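Local atomic coordinates of intracellular protein transport protein USO1 (Saccharomyces cerevisiae S288c, PDB entry 6LSU), a protein that tethers membranes as a coiled-coil homodimer with globular heads and is required for protein transport from the endoplasmic reticulum to the Golgi complex. Residues R182-I192 / A216-L227. Numbering follows the deposited sequence.
Sequences RSALISLPTSI and AVVNDSPHVQKL
Arg-182 reaches across to the end of helix 204-218, where carbonyls no longer used by a next helical turn await a donor. Its CB points toward the facing segment, and with chi1 at -178° and chi2 also trans the chain runs out extended. CG passes Val-224 CG2 at 4.1 Å, an apolar touch. CD then lies against Ser-221, 3.4 Å from its OG. There a bend at chi3 (-66°) turns the guanidinium onto the helix end: NE gives a hydrogen bond to Val-217 O at 2.8 Å, tilted from the guanidinium plane, while NH2 bonds Ala-216 O at 3.1 Å, in the plane of both groups. NH2 also donates to a water that Asn-219 ND2 reaches weakly. Asn-219 O sits over one face of the guanidinium and probably steadies the positive charge without a hydrogen bond. Two bonds from different nitrogens fix the rotation of the flat group, a task suited to arginine.

Ser-221 is the N-cap of the next helix, its OG accepting from Val-224 N at 3.3 Å; being small, it also lets the arginine stem pass close by. Farther along the contact is mostly apolar: beta-branched Ile and Val, whose methyls spread close to the backbone, suit packing between helices. Ile-186 lays CG2 at the edge of the His-223 ring, 3.6 Å from CD2. Ile-192 presses CD1 against the adjacent Val-217 CG1 and Val-224 CG1, and its CG1 meets Leu-227 CD1.

Side chains from the end of helix 178-187 and the start of helix 191-198 pack on the end of helix 204-218, the following turn and helix 222-229, spanning ARM repeats 3 and 4 of the globular head's helical solenoid. Met-174 of helix 160-174 touches Arg-182 and Val-217, and helix 145-154 packs against Leu-185.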
loop_
_atom_site.group_PDB
_atom_site.type_symbol
_atom_site.label_atom_id
_atom_site.label_comp_id
_atom_site.label_asym_id
_atom_site.label_seq_id
_atom_site.Cartn_x
_atom_site.Cartn_y
_atom_site.Cartn_z
ATOM N N ARG A 182 -26.276 10.369 -9.663
ATOM C CA ARG A 182 -25.896 8.999 -10.094
ATOM C C ARG A 182 -27.204 8.220 -10.285
ATOM O O ARG A 182 -27.396 7.609 -11.336
ATOM C CB ARG A 182 -24.907 8.341 -9.123
ATOM C CG ARG A 182 -24.457 6.955 -9.576
ATOM C CD ARG A 182 -23.602 6.228 -8.553
ATOM N NE ARG A 182 -22.335 6.918 -8.371
ATOM C CZ ARG A 182 -21.897 7.470 -7.239
ATOM N NH1 ARG A 182 -22.605 7.406 -6.126
ATOM N NH2 ARG A 182 -20.733 8.094 -7.231
ATOM N N SER A 183 -28.129 8.365 -9.341
ATOM C CA SER A 183 -29.533 7.872 -9.431
ATOM C C SER A 183 -30.200 8.272 -10.763
ATOM O O SER A 183 -30.620 7.362 -11.526
ATOM C CB SER A 183 -30.335 8.353 -8.275
ATOM O OG SER A 183 -31.535 7.605 -8.195
ATOM N N ALA A 184 -30.263 9.574 -11.047
ATOM C CA ALA A 184 -30.850 10.142 -12.284
ATOM C C ALA A 184 -30.167 9.538 -13.518
ATOM O O ALA A 184 -30.906 9.151 -14.448
ATOM C CB ALA A 184 -30.749 11.660 -12.284
ATOM N N LEU A 185 -28.825 9.489 -13.543
ATOM C CA LEU A 185 -28.071 9.092 -14.768
ATOM C C LEU A 185 -28.374 7.631 -15.110
ATOM O O LEU A 185 -28.539 7.356 -16.304
ATOM C CB LEU A 185 -26.566 9.329 -14.590
ATOM C CG LEU A 185 -26.102 10.751 -14.897
ATOM C CD1 LEU A 185 -24.764 11.020 -14.248
ATOM C CD2 LEU A 185 -26.033 10.976 -16.398
ATOM N N ILE A 186 -28.403 6.755 -14.099
ATOM C CA ILE A 186 -28.750 5.300 -14.193
ATOM C C ILE A 186 -30.168 5.145 -14.772
ATOM O O ILE A 186 -30.366 4.238 -15.604
ATOM C CB ILE A 186 -28.656 4.624 -12.806
ATOM C CG1 ILE A 186 -27.235 4.590 -12.245
ATOM C CG2 ILE A 186 -29.256 3.227 -12.847
ATOM C CD1 ILE A 186 -27.173 4.196 -10.784
ATOM N N SER A 187 -31.129 5.946 -14.289
ATOM C CA SER A 187 -32.550 5.949 -14.733
ATOM C C SER A 187 -32.589 6.019 -16.256
ATOM O O SER A 187 -33.210 5.134 -16.861
ATOM C CB SER A 187 -33.348 7.080 -14.148
ATOM O OG SER A 187 -33.098 7.221 -12.762
ATOM N N LEU A 188 -31.958 7.020 -16.865
ATOM C CA LEU A 188 -31.768 6.958 -18.332
ATOM C C LEU A 188 -30.952 5.701 -18.601
ATOM O O LEU A 188 -29.839 5.588 -18.108
ATOM C CB LEU A 188 -31.089 8.228 -18.866
ATOM C CG LEU A 188 -30.889 8.294 -20.384
ATOM C CD1 LEU A 188 -32.146 7.915 -21.160
ATOM C CD2 LEU A 188 -30.428 9.687 -20.797
ATOM N N PRO A 189 -31.497 4.679 -19.304
ATOM C CA PRO A 189 -30.663 3.637 -19.916
ATOM C C PRO A 189 -29.898 4.333 -21.047
ATOM O O PRO A 189 -30.224 5.478 -21.282
ATOM C CB PRO A 189 -31.673 2.611 -20.442
ATOM C CG PRO A 189 -32.918 3.448 -20.696
ATOM C CD PRO A 189 -32.930 4.476 -19.582
ATOM N N THR A 190 -28.922 3.689 -21.694
ATOM C CA THR A 190 -28.117 4.297 -22.794
ATOM C C THR A 190 -27.160 5.392 -22.257
ATOM O O THR A 190 -26.221 5.750 -22.981
ATOM C CB THR A 190 -29.044 4.832 -23.904
ATOM O OG1 THR A 190 -28.259 5.600 -24.815
ATOM C CG2 THR A 190 -30.166 5.737 -23.439
ATOM N N SER A 191 -27.368 5.892 -21.032
ATOM C CA SER A 191 -26.699 7.076 -20.417
ATOM C C SER A 191 -25.175 6.871 -20.282
ATOM O O SER A 191 -24.368 7.745 -20.761
ATOM C CB SER A 191 -27.326 7.312 -19.095
ATOM O OG SER A 191 -26.857 8.511 -18.529
ATOM N N ILE A 192 -24.780 5.749 -19.668
ATOM C CA ILE A 192 -23.365 5.325 -19.466
ATOM C C ILE A 192 -22.705 5.083 -20.841
ATOM O O ILE A 192 -21.595 5.602 -21.098
ATOM C CB ILE A 192 -23.319 4.070 -18.566
ATOM C CG1 ILE A 192 -23.958 4.272 -17.181
ATOM C CG2 ILE A 192 -21.900 3.542 -18.481
ATOM C CD1 ILE A 192 -23.574 5.570 -16.467
ATOM N N ALA A 216 -15.904 9.779 -11.329
ATOM C CA ALA A 216 -16.922 10.257 -10.366
ATOM C C ALA A 216 -18.101 9.319 -10.333
ATOM O O ALA A 216 -18.596 9.043 -9.271
ATOM C CB ALA A 216 -17.422 11.618 -10.754
ATOM N N VAL A 217 -18.538 8.854 -11.477
ATOM C CA VAL A 217 -19.825 8.136 -11.588
ATOM C C VAL A 217 -19.629 6.667 -11.134
ATOM O O VAL A 217 -20.514 6.164 -10.359
ATOM C CB VAL A 217 -20.396 8.294 -13.008
ATOM C CG1 VAL A 217 -21.402 7.226 -13.320
ATOM C CG2 VAL A 217 -21.024 9.662 -13.169
ATOM N N VAL A 218 -18.548 6.000 -11.564
ATOM C CA VAL A 218 -18.286 4.567 -11.210
ATOM C C VAL A 218 -17.827 4.439 -9.747
ATOM O O VAL A 218 -17.966 3.363 -9.219
ATOM C CB VAL A 218 -17.240 3.871 -12.105
ATOM C CG1 VAL A 218 -17.430 4.139 -13.583
ATOM C CG2 VAL A 218 -15.825 4.233 -11.707
ATOM N N ASN A 219 -17.273 5.491 -9.128
ATOM C CA ASN A 219 -16.778 5.475 -7.724
ATOM C C ASN A 219 -17.890 5.027 -6.765
ATOM O O ASN A 219 -18.975 5.642 -6.809
ATOM C CB ASN A 219 -16.261 6.858 -7.306
ATOM C CG ASN A 219 -15.528 6.821 -5.986
ATOM O OD1 ASN A 219 -14.423 6.275 -5.926
ATOM N ND2 ASN A 219 -16.172 7.322 -4.939
ATOM N N ASP A 220 -17.615 4.022 -5.922
ATOM C CA ASP A 220 -18.536 3.454 -4.894
ATOM C C ASP A 220 -19.887 3.038 -5.516
ATOM O O ASP A 220 -20.916 3.182 -4.835
ATOM C CB ASP A 220 -18.720 4.447 -3.731
ATOM C CG ASP A 220 -17.489 4.630 -2.849
ATOM O OD1 ASP A 220 -16.779 3.626 -2.608
ATOM O OD2 ASP A 220 -17.243 5.780 -2.404
ATOM N N SER A 221 -19.913 2.546 -6.757
ATOM C CA SER A 221 -21.184 2.173 -7.435
ATOM C C SER A 221 -20.994 0.901 -8.253
ATOM O O SER A 221 -20.672 0.941 -9.448
ATOM C CB SER A 221 -21.713 3.315 -8.262
ATOM O OG SER A 221 -22.856 2.923 -9.004
ATOM N N PRO A 222 -21.174 -0.276 -7.611
ATOM C CA PRO A 222 -21.092 -1.566 -8.302
ATOM C C PRO A 222 -21.971 -1.601 -9.558
ATOM O O PRO A 222 -21.545 -2.142 -10.594
ATOM C CB PRO A 222 -21.669 -2.543 -7.281
ATOM C CG PRO A 222 -21.312 -1.909 -5.958
ATOM C CD PRO A 222 -21.475 -0.419 -6.178
ATOM N N HIS A 223 -23.163 -1.006 -9.460
ATOM C CA HIS A 223 -24.105 -0.985 -10.601
ATOM C C HIS A 223 -23.429 -0.310 -11.803
ATOM O O HIS A 223 -23.436 -0.946 -12.920
ATOM C CB HIS A 223 -25.461 -0.350 -10.264
ATOM C CG HIS A 223 -26.340 -0.415 -11.465
ATOM N ND1 HIS A 223 -26.431 -1.572 -12.233
ATOM C CD2 HIS A 223 -27.069 0.518 -12.106
ATOM C CE1 HIS A 223 -27.209 -1.357 -13.270
ATOM N NE2 HIS A 223 -27.618 -0.082 -13.216
ATOM N N VAL A 224 -22.862 0.896 -11.597
ATOM C CA VAL A 224 -22.158 1.659 -12.676
ATOM C C VAL A 224 -20.830 0.961 -13.038
ATOM O O VAL A 224 -20.361 1.140 -14.188
ATOM C CB VAL A 224 -21.910 3.135 -12.300
ATOM C CG1 VAL A 224 -21.271 3.895 -13.443
ATOM C CG2 VAL A 224 -23.169 3.850 -11.856
ATOM N N GLN A 225 -20.190 0.254 -12.098
ATOM C CA GLN A 225 -18.889 -0.436 -12.374
ATOM C C GLN A 225 -19.134 -1.487 -13.449
ATOM O O GLN A 225 -18.379 -1.502 -14.412
ATOM C CB GLN A 225 -18.294 -1.129 -11.145
ATOM C CG GLN A 225 -17.766 -0.173 -10.084
ATOM C CD GLN A 225 -17.066 -0.912 -8.968
ATOM O OE1 GLN A 225 -17.652 -1.607 -8.158
ATOM N NE2 GLN A 225 -15.756 -0.839 -8.942
ATOM N N LYS A 226 -20.196 -2.285 -13.285
ATOM C CA LYS A 226 -20.582 -3.372 -14.231
ATOM C C LYS A 226 -21.086 -2.713 -15.522
ATOM O O LYS A 226 -20.631 -3.107 -16.632
ATOM C CB LYS A 226 -21.551 -4.358 -13.558
ATOM C CG LYS A 226 -20.940 -5.181 -12.410
ATOM C CD LYS A 226 -20.386 -6.577 -12.788
ATOM C CE LYS A 226 -19.212 -6.544 -13.756
ATOM N NZ LYS A 226 -18.918 -7.851 -14.397
ATOM N N LEU A 227 -21.889 -1.668 -15.395
ATOM C CA LEU A 227 -22.400 -0.926 -16.574
ATOM C C LEU A 227 -21.255 -0.398 -17.443
ATOM O O LEU A 227 -21.393 -0.455 -18.696
ATOM C CB LEU A 227 -23.297 0.218 -16.094
ATOM C CG LEU A 227 -24.782 -0.131 -16.064
ATOM C CD1 LEU A 227 -25.575 0.960 -15.375
ATOM C CD2 LEU A 227 -25.285 -0.377 -17.476
HETATM O O HOH W 1 -18.648 9.689 -5.276
#